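Side-chain contacts in dockerin type 1 (Clostridium thermocellum, PDB 4DH2), which binds two calcium ions and docks onto a type I cohesin of the cellulosome, as the dockerin module of a probable glycoside hydrolase: residues 25-28 with 33-36; 44-49 with 54-59; 58-63 with 69-74. All coordinates share one frame; numbering follows the deposited sequence.

Interaction 1. Residues 25-28 with 33-36; sequences KRYI and ADFP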
loop_
_atom_site.group_PDB
_atom_site.type_symbol
_atom_site.label_atom_id
_atom_site.label_comp_id
_atom_site.label_asym_id
_atom_site.label_seq_id
_atom_site.Cartn_x
_atom_site.Cartn_y
_atom_site.Cartn_z
ATOM N N LYS B 25 6.442 14.415 -6.057
ATOM C CA LYS B 25 6.138 15.327 -4.948
ATOM C C LYS B 25 7.261 16.304 -4.690
ATOM O O LYS B 25 7.012 17.531 -4.527
ATOM C CB LYS B 25 5.804 14.554 -3.665
ATOM C CG LYS B 25 4.354 14.086 -3.585
ATOM C CD LYS B 25 4.000 13.696 -2.145
ATOM C CE LYS B 25 2.591 13.073 -1.973
ATOM N NZ LYS B 25 2.325 12.505 -0.555
ATOM N N ARG B 26 8.492 15.805 -4.617
ATOM C CA ARG B 26 9.632 16.693 -4.369
ATOM C C ARG B 26 9.848 17.640 -5.511
ATOM O O ARG B 26 10.225 18.779 -5.315
ATOM C CB ARG B 26 10.900 15.870 -4.137
ATOM C CG ARG B 26 10.807 15.125 -2.821
ATOM C CD ARG B 26 12.057 14.260 -2.560
ATOM N NE ARG B 26 11.822 13.516 -1.339
ATOM C CZ ARG B 26 12.636 12.593 -0.844
ATOM N NH1 ARG B 26 13.775 12.341 -1.460
ATOM N NH2 ARG B 26 12.304 11.950 0.263
ATOM N N TYR B 27 9.602 17.171 -6.720
ATOM C CA TYR B 27 9.782 18.023 -7.872
ATOM C C TYR B 27 8.776 19.179 -7.870
ATOM O O TYR B 27 9.172 20.327 -8.092
ATOM C CB TYR B 27 9.672 17.180 -9.134
ATOM C CG TYR B 27 9.644 17.938 -10.435
ATOM C CD1 TYR B 27 10.766 17.982 -11.256
ATOM C CD2 TYR B 27 8.474 18.522 -10.884
ATOM C CE1 TYR B 27 10.740 18.633 -12.469
ATOM C CE2 TYR B 27 8.439 19.200 -12.089
ATOM C CZ TYR B 27 9.575 19.252 -12.888
ATOM O OH TYR B 27 9.542 19.900 -14.118
ATOM N N ILE B 28 7.513 18.885 -7.594
ATOM C CA ILE B 28 6.486 19.944 -7.579
ATOM C C ILE B 28 6.748 20.912 -6.433
ATOM O O ILE B 28 6.478 22.107 -6.555
ATOM C CB ILE B 28 5.075 19.366 -7.542
ATOM C CG1 ILE B 28 4.801 18.599 -8.838
ATOM C CG2 ILE B 28 4.028 20.477 -7.377
ATOM C CD1 ILE B 28 3.652 17.648 -8.690
ATOM N N ALA B 33 15.155 20.084 -8.301
ATOM C CA ALA B 33 15.007 21.031 -9.396
ATOM C C ALA B 33 14.520 20.299 -10.622
ATOM O O ALA B 33 13.800 20.863 -11.437
ATOM C CB ALA B 33 16.322 21.697 -9.692
ATOM N N ASP B 34 14.904 19.029 -10.741
ATOM C CA ASP B 34 14.565 18.251 -11.921
ATOM C C ASP B 34 14.478 16.746 -11.642
ATOM O O ASP B 34 14.964 16.275 -10.620
ATOM C CB ASP B 34 15.592 18.506 -13.020
ATOM C CG ASP B 34 14.972 18.510 -14.390
ATOM O OD1 ASP B 34 13.920 17.864 -14.552
ATOM O OD2 ASP B 34 15.522 19.168 -15.296
ATOM N N PHE B 35 13.830 16.020 -12.546
ATOM C CA PHE B 35 13.752 14.556 -12.464
ATOM C C PHE B 35 15.044 13.909 -12.938
ATOM O O PHE B 35 15.761 14.476 -13.765
ATOM C CB PHE B 35 12.608 14.026 -13.325
ATOM C CG PHE B 35 11.251 14.331 -12.793
ATOM C CD1 PHE B 35 10.926 14.058 -11.483
ATOM C CD2 PHE B 35 10.290 14.871 -13.617
ATOM C CE1 PHE B 35 9.671 14.326 -11.002
ATOM C CE2 PHE B 35 9.032 15.145 -13.141
ATOM C CZ PHE B 35 8.723 14.880 -11.835
ATOM N N PRO B 36 15.352 12.709 -12.422
ATOM C CA PRO B 36 16.507 11.991 -12.980
ATOM C C PRO B 36 16.307 11.617 -14.455
ATOM O O PRO B 36 17.258 11.608 -15.230
ATOM C CB PRO B 36 16.590 10.730 -12.116
ATOM C CG PRO B 36 15.948 11.119 -10.805
ATOM C CD PRO B 36 14.856 12.100 -11.172
#
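Tyr27, on the last turn of helix 18-28, lays its ring against the ring of Phe35 from the loop that follows. CG of Tyr27 stands anti to the backbone N (chi1 172°), which carries the ring off the helix toward residues 33-35. Its CB touches the other ring, 3.4 Å from CE1 of Phe35. One atom further, Tyr27 CG sits 3.5 Å from Phe35 CZ. CD1 lies over the centre of the Phe35 ring, and in return CE2 of Phe35 stands over the centre of the Tyr27 ring. The pair is an offset stack: the centroids are 4.0 Å apart and the planes differ by 12°. The two side chains nevertheless cross at about a right angle. The ring edge of Tyr27 faces Asp34: CD1 is 3.9 Å from its CA. CE1 comes as near to the carbonyl O of Ala33. CZ, near the tip, is 4.2 Å from Phe35 CE2. The stack joins the end of helix 18-28 to the loop that leads to helix 40-44. Arg26, one residue earlier, hydrogen-bonds to the cohesin chain. Phe35 also packs on Met24 of helix 18-28, and both side chains touch Asp40 at the start of helix 40-44.

Interaction 2. Residues 44-49 with 54-59; sequences GDVNGD and DIDCNY. With CA (calcium ion), chain I; SO4 (sulfate ion), chain J; SO4 (sulfate ion), chain K.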
loop_
_atom_site.group_PDB
_atom_site.type_symbol
_atom_site.label_atom_id
_atom_site.label_comp_id
_atom_site.label_asym_id
_atom_site.label_seq_id
_atom_site.Cartn_x
_atom_site.Cartn_y
_atom_site.Cartn_z
ATOM N N GLY B 44 6.562 13.035 -16.825
ATOM C CA GLY B 44 5.858 13.607 -15.681
ATOM C C GLY B 44 4.459 14.084 -15.936
ATOM O O GLY B 44 3.682 14.196 -14.987
ATOM N N ASP B 45 4.132 14.434 -17.187
ATOM C CA ASP B 45 2.781 14.886 -17.512
ATOM C C ASP B 45 1.975 13.653 -17.894
ATOM O O ASP B 45 1.922 13.281 -19.074
ATOM C CB ASP B 45 2.788 15.858 -18.688
ATOM C CG ASP B 45 1.396 16.172 -19.197
ATOM O OD1 ASP B 45 0.448 16.104 -18.409
ATOM O OD2 ASP B 45 1.238 16.481 -20.409
ATOM N N VAL B 46 1.366 13.013 -16.904
ATOM C CA VAL B 46 0.765 11.699 -17.134
ATOM C C VAL B 46 -0.660 11.777 -17.669
ATOM O O VAL B 46 -1.166 10.791 -18.202
ATOM C CB VAL B 46 0.773 10.826 -15.878
ATOM C CG1 VAL B 46 2.171 10.631 -15.366
ATOM C CG2 VAL B 46 -0.104 11.424 -14.796
ATOM N N ASN B 47 -1.309 12.926 -17.520
ATOM C CA ASN B 47 -2.666 13.100 -18.050
ATOM C C ASN B 47 -2.653 13.804 -19.403
ATOM O O ASN B 47 -3.682 13.909 -20.064
ATOM C CB ASN B 47 -3.607 13.807 -17.064
ATOM C CG ASN B 47 -3.245 15.250 -16.839
ATOM O OD1 ASN B 47 -2.094 15.604 -16.934
ATOM N ND2 ASN B 47 -4.223 16.075 -16.503
ATOM N N GLY B 48 -1.480 14.282 -19.801
ATOM C CA GLY B 48 -1.280 14.823 -21.131
ATOM C C GLY B 48 -1.906 16.188 -21.366
ATOM O O GLY B 48 -2.338 16.476 -22.478
ATOM N N ASP B 49 -1.958 17.031 -20.336
ATOM C CA ASP B 49 -2.433 18.401 -20.500
ATOM C C ASP B 49 -1.271 19.371 -20.694
ATOM O O ASP B 49 -1.455 20.591 -20.676
ATOM C CB ASP B 49 -3.316 18.845 -19.324
ATOM C CG ASP B 49 -2.609 18.765 -17.987
ATOM O OD1 ASP B 49 -1.421 18.401 -17.967
ATOM O OD2 ASP B 49 -3.250 19.073 -16.958
ATOM N N ASP B 54 0.152 19.047 -9.482
ATOM C CA ASP B 54 -0.375 18.129 -8.490
ATOM C C ASP B 54 -1.429 17.177 -9.093
ATOM O O ASP B 54 -1.692 16.096 -8.551
ATOM C CB ASP B 54 -0.828 18.904 -7.236
ATOM C CG ASP B 54 0.387 19.322 -6.341
ATOM O OD1 ASP B 54 1.235 18.440 -6.019
ATOM O OD2 ASP B 54 0.530 20.523 -5.988
ATOM N N ILE B 55 -2.019 17.537 -10.225
ATOM C CA ILE B 55 -2.921 16.611 -10.896
ATOM C C ILE B 55 -2.188 15.337 -11.324
ATOM O O ILE B 55 -2.706 14.226 -11.205
ATOM C CB ILE B 55 -3.565 17.268 -12.114
ATOM C CG1 ILE B 55 -4.454 18.425 -11.647
ATOM C CG2 ILE B 55 -4.369 16.228 -12.913
ATOM C CD1 ILE B 55 -4.911 19.348 -12.784
ATOM N N ASP B 56 -0.970 15.507 -11.820
ATOM C CA ASP B 56 -0.147 14.374 -12.190
ATOM C C ASP B 56 0.236 13.558 -10.982
ATOM O O ASP B 56 0.196 12.325 -11.024
ATOM C CB ASP B 56 1.107 14.858 -12.893
ATOM C CG ASP B 56 0.768 15.604 -14.142
ATOM O OD1 ASP B 56 0.288 14.955 -15.076
ATOM O OD2 ASP B 56 0.906 16.841 -14.164
ATOM N N CYS B 57 0.586 14.247 -9.897
ATOM C CA CYS B 57 0.893 13.546 -8.649
ATOM C C CYS B 57 -0.298 12.710 -8.199
ATOM O O CYS B 57 -0.153 11.562 -7.778
ATOM C CB CYS B 57 1.233 14.542 -7.559
ATOM S SG CYS B 57 2.348 13.851 -6.339
ATOM N N ASN B 58 -1.492 13.296 -8.271
ATOM C CA ASN B 58 -2.697 12.556 -7.899
ATOM C C ASN B 58 -2.948 11.351 -8.791
ATOM O O ASN B 58 -3.419 10.305 -8.323
ATOM C CB ASN B 58 -3.908 13.472 -7.917
ATOM C CG ASN B 58 -5.094 12.845 -7.217
ATOM O OD1 ASN B 58 -5.079 12.671 -6.002
ATOM N ND2 ASN B 58 -6.095 12.464 -7.979
ATOM N N TYR B 59 -2.628 11.455 -10.083
ATOM C CA TYR B 59 -2.777 10.313 -10.967
ATOM C C TYR B 59 -1.809 9.238 -10.555
ATOM O O TYR B 59 -2.147 8.056 -10.587
ATOM C CB TYR B 59 -2.558 10.652 -12.446
ATOM C CG TYR B 59 -3.814 11.073 -13.140
ATOM C CD1 TYR B 59 -4.069 12.407 -13.394
ATOM C CD2 TYR B 59 -4.761 10.139 -13.517
ATOM C CE1 TYR B 59 -5.239 12.810 -14.018
ATOM C CE2 TYR B 59 -5.932 10.521 -14.136
ATOM C CZ TYR B 59 -6.163 11.850 -14.396
ATOM O OH TYR B 59 -7.331 12.216 -15.013
HETATM CA CA CA I . -0.318 17.008 -16.359
HETATM S S SO4 J . -7.741 15.653 -15.948
HETATM O O1 SO4 J . -8.045 15.050 -14.655
HETATM O O2 SO4 J . -7.062 16.921 -15.685
HETATM O O3 SO4 J . -6.920 14.754 -16.752
HETATM O O4 SO4 J . -8.977 15.891 -16.696
HETATM S S SO4 K . -9.162 10.900 -5.879
HETATM O O1 SO4 K . -9.282 10.711 -4.436
HETATM O O2 SO4 K . -9.274 12.329 -6.180
HETATM O O3 SO4 K . -7.857 10.415 -6.322
HETATM O O4 SO4 K . -10.210 10.143 -6.573
HETATM O O HOH W 1 -1.666 18.288 -15.007
#
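The second calcium site of the dockerin joins residues 44-49, the end of helix 40-44 and the loop after it, to the first turns of helix 54-64. Asp45, Asn47 and Asp49 each give the calcium ion their OD1. Asp56 binds with both carboxylate oxygens, each at 2.5 Å, and a water fills another position. That water also donates to Asp49 OD2. The backbone O of Val51 completes the seven ligands, in the manner of an EF-hand loop, the later of two in the dockerin. Asp56 has a further partner: Val46 N donates to its OD1 at 2.9 Å, from above the carboxylate plane and bent (137°). The loop backbone and the metal thus grip the same oxygen. Asp45 OD1 also accepts from Asp49 N, while Asn50 N binds Asp45 OD2. CG of Asn47 lies between the backbone N and the carbonyl carbon (chi1 68°), with OD1 turned to the metal. ND2, at the other end of the amide, donates to Asp49 OD2 and, nearly straight (164°), to O3 of a sulfate at 3.0 Å, probably from the crystallisation liquor. Beside the site, CG2 of Val46 packs on CB of Tyr59 at 3.5 Å, and Asn47 CB lies 3.6 Å from Tyr59 CE1.

Interaction 3. Residues 58-63 with 69-74; sequences NYLKRY and REFPKN. With SO4 (sulfate ion), chain K; SO4 (sulfate ion), chain J.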
loop_
_atom_site.group_PDB
_atom_site.type_symbol
_atom_site.label_atom_id
_atom_site.label_comp_id
_atom_site.label_asym_id
_atom_site.label_seq_id
_atom_site.Cartn_x
_atom_site.Cartn_y
_atom_site.Cartn_z
ATOM N N ASN B 58 -1.492 13.296 -8.271
ATOM C CA ASN B 58 -2.697 12.556 -7.899
ATOM C C ASN B 58 -2.948 11.351 -8.791
ATOM O O ASN B 58 -3.419 10.305 -8.323
ATOM C CB ASN B 58 -3.908 13.472 -7.917
ATOM C CG ASN B 58 -5.094 12.845 -7.217
ATOM O OD1 ASN B 58 -5.079 12.671 -6.002
ATOM N ND2 ASN B 58 -6.095 12.464 -7.979
ATOM N N TYR B 59 -2.628 11.455 -10.083
ATOM C CA TYR B 59 -2.777 10.313 -10.967
ATOM C C TYR B 59 -1.809 9.238 -10.555
ATOM O O TYR B 59 -2.147 8.056 -10.587
ATOM C CB TYR B 59 -2.558 10.652 -12.446
ATOM C CG TYR B 59 -3.814 11.073 -13.140
ATOM C CD1 TYR B 59 -4.069 12.407 -13.394
ATOM C CD2 TYR B 59 -4.761 10.139 -13.517
ATOM C CE1 TYR B 59 -5.239 12.810 -14.018
ATOM C CE2 TYR B 59 -5.932 10.521 -14.136
ATOM C CZ TYR B 59 -6.163 11.850 -14.396
ATOM O OH TYR B 59 -7.331 12.216 -15.013
ATOM N N LEU B 60 -0.597 9.624 -10.176
ATOM C CA LEU B 60 0.350 8.620 -9.692
ATOM C C LEU B 60 -0.198 7.912 -8.448
ATOM O O LEU B 60 -0.085 6.683 -8.338
ATOM C CB LEU B 60 1.723 9.200 -9.356
ATOM C CG LEU B 60 2.796 9.078 -10.417
ATOM C CD1 LEU B 60 2.431 9.971 -11.585
ATOM C CD2 LEU B 60 4.136 9.472 -9.834
ATOM N N LYS B 61 -0.788 8.681 -7.525
ATOM C CA LYS B 61 -1.372 8.116 -6.313
ATOM C C LYS B 61 -2.445 7.113 -6.706
ATOM O O LYS B 61 -2.453 5.989 -6.196
ATOM C CB LYS B 61 -1.958 9.215 -5.426
ATOM C CG LYS B 61 -2.696 8.731 -4.184
ATOM C CD LYS B 61 -3.447 9.841 -3.429
ATOM C CE LYS B 61 -2.505 10.685 -2.572
ATOM N NZ LYS B 61 -3.173 11.432 -1.440
ATOM N N ARG B 62 -3.347 7.509 -7.605
ATOM C CA ARG B 62 -4.420 6.610 -8.087
ATOM C C ARG B 62 -3.885 5.318 -8.703
ATOM O O ARG B 62 -4.435 4.216 -8.507
ATOM C CB ARG B 62 -5.328 7.336 -9.103
ATOM C CG ARG B 62 -6.228 8.384 -8.491
ATOM C CD ARG B 62 -7.039 9.079 -9.577
ATOM N NE ARG B 62 -7.858 10.146 -9.052
ATOM C CZ ARG B 62 -8.502 11.032 -9.810
ATOM N NH1 ARG B 62 -8.402 10.975 -11.135
ATOM N NH2 ARG B 62 -9.245 11.978 -9.244
ATOM N N TYR B 63 -2.818 5.448 -9.471
ATOM C CA TYR B 63 -2.184 4.310 -10.097
ATOM C C TYR B 63 -1.614 3.390 -9.027
ATOM O O TYR B 63 -1.818 2.179 -9.073
ATOM C CB TYR B 63 -1.095 4.815 -11.035
ATOM C CG TYR B 63 -0.299 3.739 -11.736
ATOM C CD1 TYR B 63 -0.694 3.244 -12.972
ATOM C CD2 TYR B 63 0.855 3.237 -11.172
ATOM C CE1 TYR B 63 0.061 2.258 -13.622
ATOM C CE2 TYR B 63 1.605 2.254 -11.804
ATOM C CZ TYR B 63 1.201 1.770 -13.026
ATOM O OH TYR B 63 1.963 0.796 -13.649
ATOM N N ARG B 69 -5.411 1.621 -14.028
ATOM C CA ARG B 69 -4.426 0.641 -14.480
ATOM C C ARG B 69 -3.412 1.299 -15.369
ATOM O O ARG B 69 -2.339 0.747 -15.620
ATOM C CB ARG B 69 -5.097 -0.487 -15.284
ATOM C CG ARG B 69 -5.851 -1.519 -14.458
ATOM C CD ARG B 69 -6.253 -2.745 -15.298
ATOM N NE ARG B 69 -5.188 -3.751 -15.371
ATOM C CZ ARG B 69 -5.371 -5.026 -15.713
ATOM N NH1 ARG B 69 -4.338 -5.861 -15.746
ATOM N NH2 ARG B 69 -6.583 -5.477 -16.020
ATOM N N GLU B 70 -3.764 2.473 -15.883
ATOM C CA GLU B 70 -2.838 3.224 -16.714
ATOM C C GLU B 70 -3.186 4.708 -16.629
ATOM O O GLU B 70 -4.236 5.080 -16.112
ATOM C CB GLU B 70 -2.957 2.791 -18.175
ATOM C CG GLU B 70 -4.301 3.164 -18.767
ATOM C CD GLU B 70 -4.606 2.438 -20.058
ATOM O OE1 GLU B 70 -3.667 2.173 -20.838
ATOM O OE2 GLU B 70 -5.793 2.131 -20.288
ATOM N N PHE B 71 -2.303 5.529 -17.181
ATOM C CA PHE B 71 -2.485 6.975 -17.188
ATOM C C PHE B 71 -3.211 7.425 -18.449
ATOM O O PHE B 71 -3.158 6.767 -19.485
ATOM C CB PHE B 71 -1.125 7.662 -17.093
ATOM C CG PHE B 71 -0.391 7.325 -15.839
ATOM C CD1 PHE B 71 -0.911 7.712 -14.596
ATOM C CD2 PHE B 71 0.790 6.626 -15.877
ATOM C CE1 PHE B 71 -0.255 7.379 -13.418
ATOM C CE2 PHE B 71 1.455 6.301 -14.695
ATOM C CZ PHE B 71 0.921 6.684 -13.472
ATOM N N PRO B 72 -3.887 8.558 -18.363
ATOM C CA PRO B 72 -4.652 9.025 -19.521
ATOM C C PRO B 72 -3.797 9.156 -20.771
ATOM O O PRO B 72 -4.262 8.789 -21.854
ATOM C CB PRO B 72 -5.186 10.377 -19.063
ATOM C CG PRO B 72 -5.304 10.232 -17.577
ATOM C CD PRO B 72 -4.172 9.344 -17.147
ATOM N N LYS B 73 -2.564 9.640 -20.633
ATOM C CA LYS B 73 -1.690 9.780 -21.791
ATOM C C LYS B 73 -1.049 8.439 -22.156
ATOM O O LYS B 73 -0.651 7.692 -21.272
ATOM C CB LYS B 73 -0.607 10.803 -21.490
ATOM C CG LYS B 73 0.384 11.030 -22.616
ATOM C CD LYS B 73 1.329 12.190 -22.311
ATOM C CE LYS B 73 2.617 11.702 -21.638
ATOM N NZ LYS B 73 3.551 12.821 -21.259
ATOM N N ASN B 74 -0.917 8.145 -23.448
ATOM C CA ASN B 74 -0.363 6.853 -23.882
ATOM C C ASN B 74 0.804 6.975 -24.865
ATOM O O ASN B 74 1.036 8.039 -25.431
ATOM C CB ASN B 74 -1.462 5.995 -24.518
ATOM C CG ASN B 74 -2.316 5.287 -23.487
ATOM O OD1 ASN B 74 -1.864 4.345 -22.833
ATOM N ND2 ASN B 74 -3.558 5.732 -23.338
HETATM S S SO4 K . -9.162 10.900 -5.879
HETATM O O1 SO4 K . -9.282 10.711 -4.436
HETATM O O2 SO4 K . -9.274 12.329 -6.180
HETATM O O3 SO4 K . -7.857 10.415 -6.322
HETATM O O4 SO4 K . -10.210 10.143 -6.573
HETATM S S SO4 J . -7.741 15.653 -15.948
HETATM O O1 SO4 J . -8.045 15.050 -14.655
HETATM O O2 SO4 J . -7.062 16.921 -15.685
HETATM O O3 SO4 J . -6.920 14.754 -16.752
HETATM O O4 SO4 J . -8.977 15.891 -16.696
#
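Residues 69-74, the loop after helix 54-64, fold back along that helix. Phe71 is the buried residue of the loop that meets the helix. Its ring enters beside Tyr63, one turn on from Tyr59. The two rings form an offset stack with centroids 4.8 Å apart and planes at 25°. CG of Tyr63 is anti to the backbone N (chi1 178°), which swings the ring out over Phe71. Phe71 CZ then lies 3.6 Å from Tyr63 CG, while Phe71 CE2 stands above the rim of the Tyr63 ring. At the edge of its own ring, Phe71 CE1 meets the carbonyl O of Tyr59 at 3.5 Å. Leu60 adds CD1, 4.1 Å from Phe71 CZ. Pro72 covers a face of the Tyr59 ring: its CD makes a CH-pi contact 4.1 Å from the centroid. Its CG is closer to the rim, 3.5 Å from Tyr59 CE2. One turn on along the helix, Tyr63 CE1 comes near the backbone O of Arg69. On another side of the helix, Arg62 NE and Asn58 ND2 donate to the same O3 of a second sulfate, and Arg62 NH2 to its O2. Lys61 makes a salt bridge to Asp79 of the cohesin chain. Leu60 also packs on Tyr21 and Met24, so it touches both helix 18-28 and Phe71.

How the interactions relate
Interaction 1 comes first along the chain and ends before interaction 2 begins; interaction 3 starts on the helix where interaction 2 ends. Interactions 2 and 3 share helix 54-64, with Asn58 and Tyr59 in both, and their centres are about 7 Å apart. The backbone of Val46 and Lys73 probably forms a hydrogen bond between them. Interaction 1 lies about 13 Å from interaction 2, centre to centre, and touches it where Lys25 and Ile28 of helix 18-28 pack on Cys57 and Asp54 of helix 54-64. Interactions 1 and 3 have their centres about 18 Å apart, on opposite sides of the chain's centre. The two long helices thus link the contacts, and both also reach the cohesin.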